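Local coordinates for putative ArsC family related protein (Bacteroides fragilis, PDB 3GKX) that is of unknown function but belongs to the ArsC family, whose arsenate reductase relatives are built on a thioredoxin-like fold with an inserted helical part, at residues 6-11 with 97-102; 50-55 with 105-110; 41-46 with 88-93. One frame throughout, in Å; residues are numbered along the deposited sequence.

Interaction 1 (6-11 with 97-102); sequences TLFLQY and KRPLVV
Leu7 pairs with Val102, Phe8 with Val101 and Leu9 with Leu100, a compact example of two antiparallel strands whose backbones pair in register while several side chains reach diagonally. The backbone supplies four hydrogen bonds in two reciprocal couples. Leu7 and Val102 exchange one couple, in which Leu7 N reaches Val102 O at 2.7 Å with an almost straight N-H...O angle of 175°. Leu9 and Leu100 exchange the other, and the bond from Leu9 N to Leu100 O runs nearly along the C=O axis. Between the couples Val101 CA comes within 3.0 Å of Leu7 O, a CA-H...O contact.

Apolar packing divides between the two faces of the sheet. On one, Leu9 CD1 lies 3.9 Å from Val102 CG2, a diagonal contact between successive pairs. On the other, Phe8 CG is anti to the backbone N (chi1 -178°), which lays the ring along the strand toward Pro99; its CE2 is 3.5 Å from Pro99 CB, while Val101 CG2 sits at the ring edge. On this Phe8 face Thr6 CG2 presses diagonally on Val101 CG1 at 3.4 Å, tighter than ordinary van der Waals contact.

Where strand 7-10 ends, ahead of strand 100-102, Arg98 and Tyr11 run side by side. Tyr11 CD2 stands over one guanidinium face, offset toward its rim and 3.7 Å from Arg98 NH2, with Tyr11 CB beside it and the planes 39° apart; Arg98 has a second conformer, so this holds for one of two positions.

The peptide before Pro99 is cis and Arg98 touches Cys14 and Cys17, consistent with the cis-proline beside the active-site cysteine of thioredoxin-like folds. Trp116 of helix 113-116 covers the Phe8 face, along with helix 15-26; Trp49 of helix 43-53 covers the Leu7 face, and strand 32-35 flanks strand 7-10.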
loop_
_atom_site.group_PDB
_atom_site.type_symbol
_atom_site.label_atom_id
_atom_site.label_comp_id
_atom_site.label_asym_id
_atom_site.label_seq_id
_atom_site.Cartn_x
_atom_site.Cartn_y
_atom_site.Cartn_z
ATOM N N THR B 6 0.843 10.481 18.903
ATOM C CA THR B 6 0.781 10.867 17.516
ATOM C C THR B 6 2.037 11.586 17.100
ATOM O O THR B 6 2.313 12.681 17.577
ATOM C CB THR B 6 -0.430 11.769 17.263
ATOM O OG1 THR B 6 -1.615 11.170 17.816
ATOM C CG2 THR B 6 -0.620 12.002 15.794
ATOM N N LEU B 7 2.789 11.002 16.179
ATOM C CA LEU B 7 4.047 11.603 15.782
ATOM C C LEU B 7 3.874 12.251 14.418
ATOM O O LEU B 7 3.475 11.591 13.463
ATOM C CB LEU B 7 5.180 10.569 15.830
ATOM C CG LEU B 7 6.606 11.003 15.478
ATOM C CD1 LEU B 7 7.254 11.876 16.629
ATOM C CD2 LEU B 7 7.449 9.788 15.197
ATOM N N PHE B 8 4.114 13.568 14.377
ATOM C CA PHE B 8 4.033 14.427 13.191
ATOM C C PHE B 8 5.418 14.798 12.623
ATOM O O PHE B 8 6.152 15.622 13.203
ATOM C CB PHE B 8 3.352 15.721 13.607
ATOM C CG PHE B 8 3.146 16.697 12.489
ATOM C CD1 PHE B 8 3.547 18.031 12.632
ATOM C CD2 PHE B 8 2.527 16.306 11.309
ATOM C CE1 PHE B 8 3.313 18.973 11.612
ATOM C CE2 PHE B 8 2.306 17.243 10.258
ATOM C CZ PHE B 8 2.698 18.581 10.415
ATOM N N LEU B 9 5.773 14.195 11.491
ATOM C CA LEU B 9 7.043 14.453 10.876
ATOM C C LEU B 9 6.871 15.372 9.668
ATOM O O LEU B 9 6.123 15.074 8.710
ATOM C CB LEU B 9 7.713 13.148 10.478
ATOM C CG LEU B 9 8.196 12.185 11.561
ATOM C CD1 LEU B 9 7.113 11.100 11.848
ATOM C CD2 LEU B 9 9.520 11.547 11.108
ATOM N N GLN B 10 7.576 16.494 9.701
ATOM C CA GLN B 10 7.357 17.539 8.700
ATOM C C GLN B 10 8.621 18.326 8.378
ATOM O O GLN B 10 9.606 18.250 9.106
ATOM C CB GLN B 10 6.254 18.506 9.176
ATOM C CG GLN B 10 6.629 19.270 10.444
ATOM C CD GLN B 10 6.230 20.727 10.372
ATOM O OE1 GLN B 10 5.753 21.210 9.330
ATOM N NE2 GLN B 10 6.441 21.449 11.473
ATOM N N TYR B 11 8.555 19.072 7.272
ATOM C CA TYR B 11 9.542 20.077 6.892
ATOM C C TYR B 11 8.819 21.433 6.862
ATOM O O TYR B 11 7.973 21.658 5.986
ATOM C CB TYR B 11 10.191 19.743 5.531
ATOM C CG TYR B 11 11.236 20.745 5.083
ATOM C CD1 TYR B 11 12.493 20.790 5.689
ATOM C CD2 TYR B 11 10.960 21.668 4.063
ATOM C CE1 TYR B 11 13.461 21.729 5.283
ATOM C CE2 TYR B 11 11.923 22.613 3.644
ATOM C CZ TYR B 11 13.167 22.628 4.258
ATOM O OH TYR B 11 14.118 23.535 3.863
ATOM N N LYS B 97 8.750 11.414 1.687
ATOM C CA LYS B 97 7.478 12.136 1.611
ATOM C C LYS B 97 7.128 12.809 2.955
ATOM O O LYS B 97 7.370 12.239 4.030
ATOM C CB LYS B 97 6.369 11.169 1.213
ATOM C CG LYS B 97 5.025 11.828 0.936
ATOM C CD LYS B 97 4.961 12.336 -0.498
ATOM C CE LYS B 97 3.539 12.704 -0.878
ATOM N NZ LYS B 97 3.166 14.081 -0.446
ATOM N N ARG B 98 6.544 14.000 2.880
ATOM C CA ARG B 98 6.127 14.745 4.068
ATOM C C ARG B 98 4.836 15.515 3.806
ATOM O O ARG B 98 4.563 15.892 2.673
ATOM C CB ARG B 98 7.228 15.708 4.508
ATOM C CG ARG B 98 7.390 16.863 3.565
ATOM C CD ARG B 98 8.821 17.240 3.402
ATOM N NE ARG B 98 8.927 18.372 2.492
ATOM C CZ ARG B 98 10.016 18.682 1.803
ATOM N NH1 ARG B 98 11.102 17.941 1.923
ATOM N NH2 ARG B 98 10.014 19.739 1.006
ATOM N N PRO B 99 4.021 15.726 4.854
ATOM C CA PRO B 99 4.306 15.230 6.211
ATOM C C PRO B 99 3.968 13.738 6.327
ATOM O O PRO B 99 3.354 13.172 5.401
ATOM C CB PRO B 99 3.396 16.086 7.092
ATOM C CG PRO B 99 2.205 16.331 6.259
ATOM C CD PRO B 99 2.695 16.382 4.788
ATOM N N LEU B 100 4.424 13.121 7.416
ATOM C CA LEU B 100 4.024 11.774 7.842
ATOM C C LEU B 100 3.472 11.924 9.225
ATOM O O LEU B 100 4.005 12.732 10.012
ATOM C CB LEU B 100 5.229 10.835 7.960
ATOM C CG LEU B 100 5.983 10.606 6.681
ATOM C CD1 LEU B 100 7.094 9.528 6.825
ATOM C CD2 LEU B 100 4.927 10.207 5.660
ATOM N N VAL B 101 2.444 11.142 9.548
ATOM C CA VAL B 101 1.926 11.011 10.913
ATOM C C VAL B 101 1.973 9.525 11.274
ATOM O O VAL B 101 1.583 8.675 10.482
ATOM C CB VAL B 101 0.491 11.568 11.068
ATOM C CG1 VAL B 101 0.002 11.445 12.518
ATOM C CG2 VAL B 101 0.449 12.994 10.694
ATOM N N VAL B 102 2.482 9.227 12.457
ATOM C CA VAL B 102 2.683 7.861 12.925
ATOM C C VAL B 102 1.865 7.744 14.222
ATOM O O VAL B 102 2.017 8.580 15.130
ATOM C CB VAL B 102 4.198 7.617 13.215
ATOM C CG1 VAL B 102 4.466 6.243 13.812
ATOM C CG2 VAL B 102 5.011 7.831 11.971
#

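Interaction 2 (50-55 with 105-110); sequences IPLSGL and RFVLVG
Leu52 lies over one face of the flat peptide that joins Arg105 to Phe106, with CG and CD1 both above its plane. The CG stands 3.7 Å from Phe106 CA, a comfortable contact. The separation of 2.9 Å between Leu52 CD1 and Arg105 O is too short to be taken literally and leaves the exact setting of that methyl doubtful.

Farther along, the contact is aliphatic and follows the strand residues that face the helix end. Leu52 CB meets Val107 CG2 at 3.7 Å, and Leu52 CD2 touches the same methyl, so one branch of the valine fits against two carbons of a leucine that crosses it at about a right angle. Val109 repeats the theme with Leu55: Leu55 CD1 comes within 3.5 Å of Val109 CG2 as the two side chains slide past each other in opposite directions.

Ser53 sits between these two hydrophobic pairs. Its OG lies between the backbone N and the carbonyl carbon (chi1 81°), where it donates to Ile50 O, in the carbonyl plane on a lone pair, and accepts from Leu55 N at 2.9 Å. The second bond makes an ST turn, which steers the chain out of the helix through Gly54 with its positive phi. The CB is left for the strand, 3.6 Å from Val107 O. A water bridges the backbones, donating to Ser53 O at 2.9 Å and to Val107 O at 2.7 Å.

The helix end thus rests on strand 107-109, the edge strand of the sheet within this chain, beside strand 100-102. Phe60 touches both Ser53 and Val109, and Leu119, beyond helix 113-116, meets Phe106.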
loop_
_atom_site.group_PDB
_atom_site.type_symbol
_atom_site.label_atom_id
_atom_site.label_comp_id
_atom_site.label_asym_id
_atom_site.label_seq_id
_atom_site.Cartn_x
_atom_site.Cartn_y
_atom_site.Cartn_z
ATOM N N ILE B 50 6.106 1.600 7.149
ATOM C CA ILE B 50 5.586 1.392 5.804
ATOM C C ILE B 50 4.439 0.373 5.784
ATOM O O ILE B 50 3.391 0.659 5.191
ATOM C CB ILE B 50 6.713 1.017 4.814
ATOM C CG1 ILE B 50 7.594 2.222 4.560
ATOM C CG2 ILE B 50 6.129 0.439 3.496
ATOM C CD1 ILE B 50 8.928 1.861 3.892
ATOM N N PRO B 51 4.641 -0.824 6.400
ATOM C CA PRO B 51 3.556 -1.801 6.495
ATOM C C PRO B 51 2.312 -1.253 7.186
ATOM O O PRO B 51 1.226 -1.536 6.735
ATOM C CB PRO B 51 4.152 -2.970 7.307
ATOM C CG PRO B 51 5.549 -2.628 7.565
ATOM C CD PRO B 51 5.936 -1.392 6.811
ATOM N N LEU B 52 2.480 -0.441 8.225
ATOM C CA LEU B 52 1.335 0.183 8.934
ATOM C C LEU B 52 0.585 1.121 8.043
ATOM O O LEU B 52 -0.621 1.267 8.184
ATOM C CB LEU B 52 1.832 0.967 10.153
ATOM C CG LEU B 52 0.963 1.217 11.376
ATOM C CD1 LEU B 52 0.117 0.000 11.747
ATOM C CD2 LEU B 52 1.926 1.580 12.516
ATOM N N SER B 53 1.292 1.767 7.120
ATOM C CA SER B 53 0.659 2.685 6.178
ATOM C C SER B 53 -0.195 1.959 5.146
ATOM O O SER B 53 -1.090 2.565 4.606
ATOM C CB SER B 53 1.710 3.513 5.414
ATOM O OG SER B 53 2.224 2.731 4.347
ATOM N N GLY B 54 0.099 0.688 4.866
ATOM C CA GLY B 54 -0.600 -0.034 3.794
ATOM C C GLY B 54 -0.212 0.384 2.365
ATOM O O GLY B 54 -0.809 -0.120 1.374
ATOM N N LEU B 55 0.807 1.262 2.248
ATOM C CA LEU B 55 1.185 1.821 0.952
ATOM C C LEU B 55 2.457 1.236 0.347
ATOM O O LEU B 55 3.301 0.761 1.101
ATOM C CB LEU B 55 1.427 3.303 1.071
ATOM C CG LEU B 55 0.322 4.258 1.447
ATOM C CD1 LEU B 55 1.000 5.610 1.680
ATOM C CD2 LEU B 55 -0.733 4.308 0.328
ATOM N N ARG B 105 -1.772 2.420 15.537
ATOM C CA ARG B 105 -2.561 1.624 14.605
ATOM C C ARG B 105 -2.341 1.983 13.137
ATOM O O ARG B 105 -2.540 1.130 12.278
ATOM C CB ARG B 105 -4.051 1.762 14.917
ATOM C CG ARG B 105 -4.557 0.721 15.883
ATOM C CD ARG B 105 -6.063 0.849 16.142
ATOM N NE ARG B 105 -6.543 -0.346 16.799
ATOM C CZ ARG B 105 -7.771 -0.508 17.269
ATOM N NH1 ARG B 105 -8.664 0.465 17.169
ATOM N NH2 ARG B 105 -8.109 -1.652 17.861
ATOM N N PHE B 106 -1.956 3.228 12.830
ATOM C CA PHE B 106 -1.779 3.627 11.403
ATOM C C PHE B 106 -0.723 4.696 11.140
ATOM O O PHE B 106 -0.381 5.437 12.034
ATOM C CB PHE B 106 -3.102 4.058 10.780
ATOM C CG PHE B 106 -3.824 5.062 11.583
ATOM C CD1 PHE B 106 -3.577 6.412 11.394
ATOM C CD2 PHE B 106 -4.700 4.659 12.565
ATOM C CE1 PHE B 106 -4.218 7.350 12.190
ATOM C CE2 PHE B 106 -5.360 5.567 13.342
ATOM C CZ PHE B 106 -5.124 6.916 13.164
ATOM N N VAL B 107 -0.232 4.757 9.900
ATOM C CA VAL B 107 0.674 5.776 9.462
ATOM C C VAL B 107 0.077 6.456 8.257
ATOM O O VAL B 107 -0.278 5.790 7.280
ATOM C CB VAL B 107 2.080 5.184 9.098
ATOM C CG1 VAL B 107 2.991 6.258 8.354
ATOM C CG2 VAL B 107 2.783 4.581 10.358
ATOM N N LEU B 108 0.007 7.787 8.292
ATOM C CA LEU B 108 -0.458 8.567 7.146
ATOM C C LEU B 108 0.695 9.261 6.409
ATOM O O LEU B 108 1.637 9.792 7.022
ATOM C CB LEU B 108 -1.499 9.610 7.585
ATOM C CG LEU B 108 -2.553 9.150 8.594
ATOM C CD1 LEU B 108 -3.229 10.326 9.224
ATOM C CD2 LEU B 108 -3.581 8.186 7.930
ATOM N N VAL B 109 0.610 9.267 5.087
ATOM C CA VAL B 109 1.680 9.793 4.283
ATOM C C VAL B 109 1.170 10.952 3.433
ATOM O O VAL B 109 0.209 10.809 2.686
ATOM C CB VAL B 109 2.236 8.679 3.380
ATOM C CG1 VAL B 109 3.423 9.201 2.564
ATOM C CG2 VAL B 109 2.593 7.440 4.219
ATOM N N GLY B 110 1.798 12.111 3.559
ATOM C CA GLY B 110 1.276 13.330 2.925
ATOM C C GLY B 110 -0.005 13.785 3.610
ATOM O O GLY B 110 -0.460 13.150 4.567
HETATM O O HOH W 1 -1.753 5.306 5.063
#

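Interaction 3 (41-46 with 88-93); sequences PTVEEL and LLATNG
Leu46 reaches across to Leu89 and Ala90 with a single branch. From CB, which is directed toward 88-93, CG departs opposite the carbonyl carbon (chi1 -75°), and an extended chi2 of 169° carries CD1 up to both residues. There CD1 lies 3.6 Å from Leu89 CB, the leucines crossing at about a right angle, and 3.9 Å from Ala90 N, so the methyl covers the backbone at the type I turn from Leu89 to Asn92.

Ala90 is the residue that meets Val43. Its CB faces Val43, 3.4 Å from Val43 N and 3.5 Å from Val43 CG2, the latter pair being tighter than usual for carbons. Alongside, Ala90 CA makes a CA-H...O contact with Pro41 O, and a water donates both to that oxygen and to Ala90 O, at 2.8 and 2.7 Å. Leu89 also packs on Phe60 and Phe61.

The backbone that Ala90 meets begins a helix closed by a capping box: Glu45 N donates to Thr42 OG1 at 3.2 Å, and Thr42 N returns a bond to Glu45 OE1. Arg34 forms a salt bridge with the other carboxylate oxygen. Such a box is a classic way to begin a helix, here helix 43-53, probably the one that covers the Leu7 face of the thioredoxin-like sheet; the chain it meets, leaving helix 82-89, is consistent with the helical part that ArsC relatives insert.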
loop_
_atom_site.group_PDB
_atom_site.type_symbol
_atom_site.label_atom_id
_atom_site.label_comp_id
_atom_site.label_asym_id
_atom_site.label_seq_id
_atom_site.Cartn_x
_atom_site.Cartn_y
_atom_site.Cartn_z
ATOM N N PRO B 41 13.946 9.674 9.228
ATOM C CA PRO B 41 13.600 8.289 9.541
ATOM C C PRO B 41 14.789 7.336 9.348
ATOM O O PRO B 41 15.583 7.497 8.387
ATOM C CB PRO B 41 12.471 7.942 8.530
ATOM C CG PRO B 41 11.941 9.253 8.013
ATOM C CD PRO B 41 12.843 10.384 8.554
ATOM N N THR B 42 14.898 6.357 10.251
ATOM C CA THR B 42 15.916 5.294 10.153
ATOM C C THR B 42 15.318 4.048 9.527
ATOM O O THR B 42 14.081 3.873 9.502
ATOM C CB THR B 42 16.312 4.832 11.530
ATOM O OG1 THR B 42 15.147 4.274 12.142
ATOM C CG2 THR B 42 16.822 5.997 12.375
ATOM N N VAL B 43 16.181 3.133 9.083
ATOM C CA VAL B 43 15.694 1.869 8.530
ATOM C C VAL B 43 14.685 1.160 9.456
ATOM O O VAL B 43 13.673 0.643 8.992
ATOM C CB VAL B 43 16.862 0.903 8.143
ATOM C CG1 VAL B 43 16.322 -0.504 7.791
ATOM C CG2 VAL B 43 17.679 1.460 6.976
ATOM N N GLU B 44 14.994 1.090 10.756
ATOM C CA GLU B 44 14.162 0.338 11.706
ATOM C C GLU B 44 12.756 0.984 11.808
ATOM O O GLU B 44 11.745 0.298 11.899
ATOM C CB GLU B 44 14.828 0.254 13.072
ATOM C CG GLU B 44 16.198 -0.491 13.101
ATOM C CD GLU B 44 17.415 0.435 12.976
ATOM O OE1 GLU B 44 17.426 1.358 12.134
ATOM O OE2 GLU B 44 18.406 0.233 13.724
ATOM N N GLU B 45 12.704 2.308 11.736
ATOM C CA GLU B 45 11.437 2.996 11.710
ATOM C C GLU B 45 10.663 2.746 10.418
ATOM O O GLU B 45 9.515 2.308 10.441
ATOM C CB GLU B 45 11.644 4.487 11.927
ATOM C CG GLU B 45 11.854 4.801 13.392
ATOM C CD GLU B 45 12.446 6.166 13.609
ATOM O OE1 GLU B 45 12.983 6.775 12.662
ATOM O OE2 GLU B 45 12.364 6.623 14.742
ATOM N N LEU B 46 11.320 3.010 9.295
ATOM C CA LEU B 46 10.696 2.847 8.014
ATOM C C LEU B 46 10.121 1.452 7.864
ATOM O O LEU B 46 9.043 1.258 7.259
ATOM C CB LEU B 46 11.716 3.164 6.930
ATOM C CG LEU B 46 11.895 4.686 6.876
ATOM C CD1 LEU B 46 13.097 5.122 6.014
ATOM C CD2 LEU B 46 10.633 5.321 6.397
ATOM N N LEU B 88 17.890 3.282 1.147
ATOM C CA LEU B 88 18.090 4.614 0.556
ATOM C C LEU B 88 17.349 5.692 1.325
ATOM O O LEU B 88 17.938 6.717 1.706
ATOM C CB LEU B 88 17.585 4.647 -0.886
ATOM C CG LEU B 88 17.683 5.992 -1.621
ATOM C CD1 LEU B 88 19.152 6.421 -1.884
ATOM C CD2 LEU B 88 16.910 5.955 -2.934
ATOM N N LEU B 89 16.047 5.468 1.516
ATOM C CA LEU B 89 15.225 6.373 2.279
ATOM C C LEU B 89 15.883 6.778 3.591
ATOM O O LEU B 89 15.837 7.930 3.943
ATOM C CB LEU B 89 13.864 5.761 2.577
ATOM C CG LEU B 89 12.783 6.034 1.551
ATOM C CD1 LEU B 89 11.510 5.317 1.989
ATOM C CD2 LEU B 89 12.546 7.499 1.392
ATOM N N ALA B 90 16.498 5.832 4.300
ATOM C CA ALA B 90 17.084 6.128 5.605
ATOM C C ALA B 90 18.364 6.970 5.518
ATOM O O ALA B 90 18.845 7.449 6.543
ATOM C CB ALA B 90 17.331 4.842 6.388
ATOM N N THR B 91 18.904 7.163 4.308
ATOM C CA THR B 91 20.136 7.967 4.134
ATOM C C THR B 91 19.923 9.503 4.086
ATOM O O THR B 91 20.841 10.266 4.377
ATOM C CB THR B 91 20.955 7.528 2.901
ATOM O OG1 THR B 91 20.147 7.592 1.717
ATOM C CG2 THR B 91 21.481 6.090 3.070
ATOM N N ASN B 92 18.713 9.954 3.731
ATOM C CA ASN B 92 18.448 11.399 3.560
ATOM C C ASN B 92 16.970 11.760 3.714
ATOM O O ASN B 92 16.132 11.312 2.932
ATOM C CB ASN B 92 19.002 11.895 2.213
ATOM C CG ASN B 92 18.891 13.403 2.032
ATOM O OD1 ASN B 92 18.301 14.107 2.861
ATOM N ND2 ASN B 92 19.426 13.900 0.919
ATOM N N GLY B 93 16.665 12.600 4.707
ATOM C CA GLY B 93 15.267 12.969 5.032
ATOM C C GLY B 93 14.565 13.781 3.953
ATOM O O GLY B 93 13.331 13.773 3.870
HETATM O O HOH W 2 18.251 7.854 9.117
#

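In the fold
The three contacts run from core to surface. Interaction 1 is buried, its centre about 5 Å from the centre of the chain, and joins central strands by direct backbone hydrogen bonds. Interaction 2 lies at the surface and interaction 3 is partly buried; both rely on aliphatic packing, with a water linking carbonyl oxygens across each. Interactions 1 and 2 belong to one sheet, because strands 100-102 and 107-109 are neighbours, bonded from Val101 O to Leu108 N. Interactions 2 and 3 use opposite ends of helix 43-53, one finished by an ST turn and the other begun by a capping box, so this helix joins the sheet to what is probably the inserted helical part.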